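Local coordinates for TbpB (Actinobacillus pleuropneumoniae, PDB 3HOL), which probably binds host transferrin at the bacterial surface as the lipoprotein part of a transferrin receptor used for iron acquisition, at residues Glu50-Tyr62 against Lys100-Lys112. Numbering follows the deposited sequence.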
loop_
_atom_site.group_PDB
_atom_site.type_symbol
_atom_site.label_atom_id
_atom_site.label_comp_id
_atom_site.label_asym_id
_atom_site.label_seq_id
_atom_site.Cartn_x
_atom_site.Cartn_y
_atom_site.Cartn_z
ATOM N N GLU A 50 6.298 7.789 -14.564
ATOM C CA GLU A 50 7.324 7.305 -13.648
ATOM C C GLU A 50 6.741 7.119 -12.276
ATOM O O GLU A 50 5.924 7.944 -11.804
ATOM C CB GLU A 50 8.442 8.323 -13.498
ATOM C CG GLU A 50 9.096 8.797 -14.760
ATOM C CD GLU A 50 10.265 9.734 -14.451
ATOM O OE1 GLU A 50 10.174 10.522 -13.479
ATOM O OE2 GLU A 50 11.289 9.654 -15.168
ATOM N N VAL A 51 7.155 6.048 -11.616
ATOM C CA VAL A 51 6.702 5.793 -10.248
ATOM C C VAL A 51 7.353 6.768 -9.269
ATOM O O VAL A 51 8.499 7.121 -9.408
ATOM C CB VAL A 51 6.933 4.293 -9.809
ATOM C CG1 VAL A 51 8.310 3.806 -10.138
ATOM C CG2 VAL A 51 6.722 4.117 -8.333
ATOM N N ILE A 52 6.600 7.204 -8.270
ATOM C CA ILE A 52 7.167 7.930 -7.149
ATOM C C ILE A 52 7.297 7.004 -5.923
ATOM O O ILE A 52 6.318 6.328 -5.548
ATOM C CB ILE A 52 6.256 9.126 -6.767
ATOM C CG1 ILE A 52 6.231 10.137 -7.914
ATOM C CG2 ILE A 52 6.775 9.810 -5.506
ATOM C CD1 ILE A 52 5.325 11.379 -7.696
ATOM N N THR A 53 8.476 7.018 -5.296
ATOM C CA THR A 53 8.789 6.196 -4.096
ATOM C C THR A 53 8.939 7.015 -2.804
ATOM O O THR A 53 9.090 6.458 -1.719
ATOM C CB THR A 53 10.087 5.362 -4.329
ATOM O OG1 THR A 53 11.201 6.235 -4.543
ATOM C CG2 THR A 53 9.940 4.479 -5.538
ATOM N N ASN A 54 8.889 8.338 -2.931
ATOM C CA ASN A 54 9.025 9.309 -1.841
ATOM C C ASN A 54 7.592 9.783 -1.508
ATOM O O ASN A 54 6.962 10.438 -2.353
ATOM C CB ASN A 54 9.907 10.484 -2.352
ATOM C CG ASN A 54 10.037 11.618 -1.364
ATOM O OD1 ASN A 54 9.540 11.539 -0.254
ATOM N ND2 ASN A 54 10.727 12.694 -1.766
ATOM N N GLY A 55 7.090 9.441 -0.314
ATOM C CA GLY A 55 5.781 9.914 0.182
ATOM C C GLY A 55 5.768 11.256 0.906
ATOM O O GLY A 55 4.723 11.652 1.435
ATOM N N ASN A 56 6.901 11.974 0.922
ATOM C CA ASN A 56 6.967 13.253 1.646
ATOM C C ASN A 56 6.265 14.302 0.814
ATOM O O ASN A 56 6.692 14.590 -0.304
ATOM C CB ASN A 56 8.446 13.656 1.940
ATOM C CG ASN A 56 8.595 15.056 2.621
ATOM O OD1 ASN A 56 7.632 15.821 2.807
ATOM N ND2 ASN A 56 9.835 15.368 3.017
ATOM N N LEU A 57 5.212 14.888 1.378
ATOM C CA LEU A 57 4.386 15.863 0.668
ATOM C C LEU A 57 5.068 17.202 0.394
ATOM O O LEU A 57 4.628 17.958 -0.474
ATOM C CB LEU A 57 3.060 16.084 1.396
ATOM C CG LEU A 57 2.275 14.773 1.677
ATOM C CD1 LEU A 57 0.935 15.169 2.271
ATOM C CD2 LEU A 57 2.056 13.885 0.392
ATOM N N ASP A 58 6.142 17.481 1.114
ATOM C CA ASP A 58 6.869 18.717 0.921
ATOM C C ASP A 58 7.840 18.639 -0.222
ATOM O O ASP A 58 8.305 19.673 -0.690
ATOM C CB ASP A 58 7.581 19.098 2.217
ATOM C CG ASP A 58 6.609 19.611 3.237
ATOM O OD1 ASP A 58 5.761 20.441 2.864
ATOM O OD2 ASP A 58 6.648 19.162 4.387
ATOM N N ASP A 59 8.178 17.429 -0.653
ATOM C CA ASP A 59 9.012 17.293 -1.842
ATOM C C ASP A 59 8.176 17.101 -3.121
ATOM O O ASP A 59 7.553 16.042 -3.315
ATOM C CB ASP A 59 9.945 16.102 -1.697
ATOM C CG ASP A 59 10.885 16.228 -0.505
ATOM O OD1 ASP A 59 11.203 17.357 -0.054
ATOM O OD2 ASP A 59 11.324 15.168 -0.032
ATOM N N VAL A 60 8.196 18.089 -3.998
ATOM C CA VAL A 60 7.514 17.990 -5.266
ATOM C C VAL A 60 8.465 17.337 -6.290
ATOM O O VAL A 60 9.660 17.652 -6.290
ATOM C CB VAL A 60 7.052 19.382 -5.695
ATOM C CG1 VAL A 60 6.237 19.330 -6.922
ATOM C CG2 VAL A 60 6.165 19.981 -4.578
ATOM N N PRO A 61 7.953 16.410 -7.144
ATOM C CA PRO A 61 8.838 15.824 -8.141
ATOM C C PRO A 61 9.557 16.895 -8.989
ATOM O O PRO A 61 8.943 17.881 -9.380
ATOM C CB PRO A 61 7.888 15.016 -9.028
ATOM C CG PRO A 61 6.707 14.724 -8.218
ATOM C CD PRO A 61 6.598 15.811 -7.172
ATOM N N TYR A 62 10.846 16.708 -9.261
ATOM C CA TYR A 62 11.606 17.599 -10.160
ATOM C C TYR A 62 11.730 19.047 -9.702
ATOM O O TYR A 62 12.021 19.954 -10.494
ATOM C CB TYR A 62 11.041 17.507 -11.599
ATOM C CG TYR A 62 11.289 16.117 -12.153
ATOM C CD1 TYR A 62 12.577 15.728 -12.515
ATOM C CD2 TYR A 62 10.253 15.185 -12.259
ATOM C CE1 TYR A 62 12.836 14.439 -13.001
ATOM C CE2 TYR A 62 10.484 13.887 -12.745
ATOM C CZ TYR A 62 11.793 13.529 -13.112
ATOM O OH TYR A 62 12.063 12.268 -13.589
ATOM N N LYS A 100 8.795 21.922 -20.364
ATOM C CA LYS A 100 7.613 22.603 -19.797
ATOM C C LYS A 100 7.323 22.258 -18.293
ATOM O O LYS A 100 6.880 23.127 -17.514
ATOM C CB LYS A 100 6.385 22.349 -20.690
ATOM C CG LYS A 100 5.049 22.831 -20.134
ATOM C CD LYS A 100 4.937 24.388 -20.024
ATOM C CE LYS A 100 3.530 24.763 -19.613
ATOM N NZ LYS A 100 3.370 26.237 -19.576
ATOM N N GLY A 101 7.552 20.997 -17.902
ATOM C CA GLY A 101 7.342 20.563 -16.520
ATOM C C GLY A 101 6.663 19.203 -16.394
ATOM O O GLY A 101 6.773 18.329 -17.292
ATOM N N TYR A 102 5.957 19.028 -15.272
ATOM C CA TYR A 102 5.464 17.727 -14.850
ATOM C C TYR A 102 4.126 17.840 -14.140
ATOM O O TYR A 102 3.812 18.885 -13.547
ATOM C CB TYR A 102 6.463 17.048 -13.889
ATOM C CG TYR A 102 7.849 16.896 -14.468
ATOM C CD1 TYR A 102 8.204 15.723 -15.124
ATOM C CD2 TYR A 102 8.799 17.938 -14.381
ATOM C CE1 TYR A 102 9.458 15.572 -15.676
ATOM C CE2 TYR A 102 10.071 17.790 -14.957
ATOM C CZ TYR A 102 10.377 16.601 -15.586
ATOM O OH TYR A 102 11.610 16.415 -16.181
ATOM N N VAL A 103 3.367 16.746 -14.197
ATOM C CA VAL A 103 2.069 16.608 -13.480
ATOM C C VAL A 103 2.194 15.319 -12.650
ATOM O O VAL A 103 2.729 14.289 -13.146
ATOM C CB VAL A 103 0.886 16.560 -14.480
ATOM C CG1 VAL A 103 -0.494 16.378 -13.752
ATOM C CG2 VAL A 103 0.862 17.877 -15.361
ATOM N N TYR A 104 1.721 15.355 -11.400
ATOM C CA TYR A 104 1.935 14.221 -10.478
ATOM C C TYR A 104 0.833 14.073 -9.416
ATOM O O TYR A 104 0.038 15.007 -9.155
ATOM C CB TYR A 104 3.279 14.412 -9.767
ATOM C CG TYR A 104 3.214 15.522 -8.740
ATOM C CD1 TYR A 104 2.962 15.230 -7.385
ATOM C CD2 TYR A 104 3.323 16.854 -9.121
ATOM C CE1 TYR A 104 2.835 16.244 -6.451
ATOM C CE2 TYR A 104 3.225 17.866 -8.191
ATOM C CZ TYR A 104 2.953 17.546 -6.860
ATOM O OH TYR A 104 2.842 18.535 -5.916
ATOM N N TYR A 105 0.758 12.894 -8.818
ATOM C CA TYR A 105 0.159 12.781 -7.469
ATOM C C TYR A 105 1.064 11.938 -6.625
ATOM O O TYR A 105 1.801 11.084 -7.155
ATOM C CB TYR A 105 -1.231 12.144 -7.502
ATOM C CG TYR A 105 -1.264 10.603 -7.570
ATOM C CD1 TYR A 105 -1.345 9.820 -6.398
ATOM C CD2 TYR A 105 -1.290 9.946 -8.805
ATOM C CE1 TYR A 105 -1.376 8.399 -6.455
ATOM C CE2 TYR A 105 -1.365 8.522 -8.886
ATOM C CZ TYR A 105 -1.423 7.771 -7.684
ATOM O OH TYR A 105 -1.470 6.412 -7.730
ATOM N N LYS A 106 0.956 12.108 -5.301
ATOM C CA LYS A 106 1.586 11.182 -4.384
ATOM C C LYS A 106 0.854 11.166 -3.051
ATOM O O LYS A 106 0.009 12.043 -2.771
ATOM C CB LYS A 106 3.049 11.579 -4.156
ATOM C CG LYS A 106 3.173 13.019 -3.558
ATOM C CD LYS A 106 4.501 13.249 -2.835
ATOM C CE LYS A 106 5.656 13.373 -3.756
ATOM N NZ LYS A 106 6.962 13.385 -2.978
ATOM N N GLY A 107 1.166 10.153 -2.256
ATOM C CA GLY A 107 0.629 10.008 -0.895
ATOM C C GLY A 107 1.558 9.224 0.006
ATOM O O GLY A 107 2.461 8.517 -0.466
ATOM N N ASN A 108 1.331 9.313 1.318
ATOM C CA ASN A 108 2.025 8.428 2.237
ATOM C C ASN A 108 1.006 7.780 3.160
ATOM O O ASN A 108 -0.156 8.203 3.197
ATOM C CB ASN A 108 3.062 9.204 3.075
ATOM C CG ASN A 108 2.435 10.326 3.877
ATOM O OD1 ASN A 108 1.692 10.086 4.813
ATOM N ND2 ASN A 108 2.737 11.576 3.497
ATOM N N SER A 109 1.439 6.769 3.894
ATOM C CA SER A 109 0.557 6.019 4.811
ATOM C C SER A 109 -0.656 5.362 4.113
ATOM O O SER A 109 -1.803 5.626 4.490
ATOM C CB SER A 109 0.124 6.932 5.973
ATOM O OG SER A 109 -0.696 6.190 6.857
ATOM N N PRO A 110 -0.419 4.502 3.090
ATOM C CA PRO A 110 -1.527 3.797 2.426
ATOM C C PRO A 110 -2.451 3.125 3.467
ATOM O O PRO A 110 -1.948 2.457 4.359
ATOM C CB PRO A 110 -0.813 2.708 1.598
ATOM C CG PRO A 110 0.607 3.274 1.369
ATOM C CD PRO A 110 0.910 4.036 2.629
ATOM N N ALA A 111 -3.764 3.317 3.352
ATOM C CA ALA A 111 -4.713 2.982 4.447
ATOM C C ALA A 111 -4.659 1.524 4.868
ATOM O O ALA A 111 -4.662 0.641 4.022
ATOM C CB ALA A 111 -6.174 3.350 4.021
ATOM N N LYS A 112 -4.639 1.253 6.168
ATOM C CA LYS A 112 -4.709 -0.154 6.631
ATOM C C LYS A 112 -6.067 -0.477 7.247
ATOM O O LYS A 112 -6.366 -1.640 7.533
ATOM C CB LYS A 112 -3.592 -0.450 7.646
ATOM C CG LYS A 112 -2.191 -0.595 6.943
ATOM C CD LYS A 112 -1.161 -1.211 7.876
ATOM C CE LYS A 112 0.202 -1.361 7.157
ATOM N NZ LYS A 112 1.033 -0.123 7.289
#
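Lys106 of strand 101-107 plugs a socket of backbone carbonyls in the loop that follows strand 50-52, an example of a lysine ammonium group captured by a folded loop. Lys106 NZ donates to three carbonyls, those of Asn54, Asn56 and Asp59. The shortest of these bonds, 2.7 Å from Lys106 NZ to Asp59 O, lies in the carbonyl plane; the other two oxygens are approached from above theirs. A bend at chi3 (73°) turns the end of the chain into the three carbonyl oxygens. Asn56 O also closes the type I turn 56-59, since Asp59 N and Lys106 NZ reach it from opposite faces of its carbonyl plane. Asx turns at Asn54 and Asn56 brace the loop, and the Asn54 amide, through ND2, reaches Asp59 OD2 on its anti lone pair. Beside the lysine, Asn108 ND2 gives a nearly straight bond (166°) to Gly55 O, 2.9 Å away, while Leu57 CD2 packs along the Lys106 methylenes.

Further along, apolar and aromatic contacts take over. Pro61 CD sits over the centre of the Tyr104 ring, 3.6 Å from its centroid, in a CH-pi contact, and Val60 CG1 meets the same ring at CE2. Tyr62 and Tyr102 form an offset stack with centroids 3.9 Å apart and planes 11° from parallel; Tyr62 OH, hydrogen-bonded to Glu50 OE1, ties this end back to the edge strand.

The loop thus folds over one face of a five-stranded antiparallel sheet, in which strand 29-33 separates 50-52 from 101-107 and strand 84-91, touched by Val60 and Tyr104, flanks the other side.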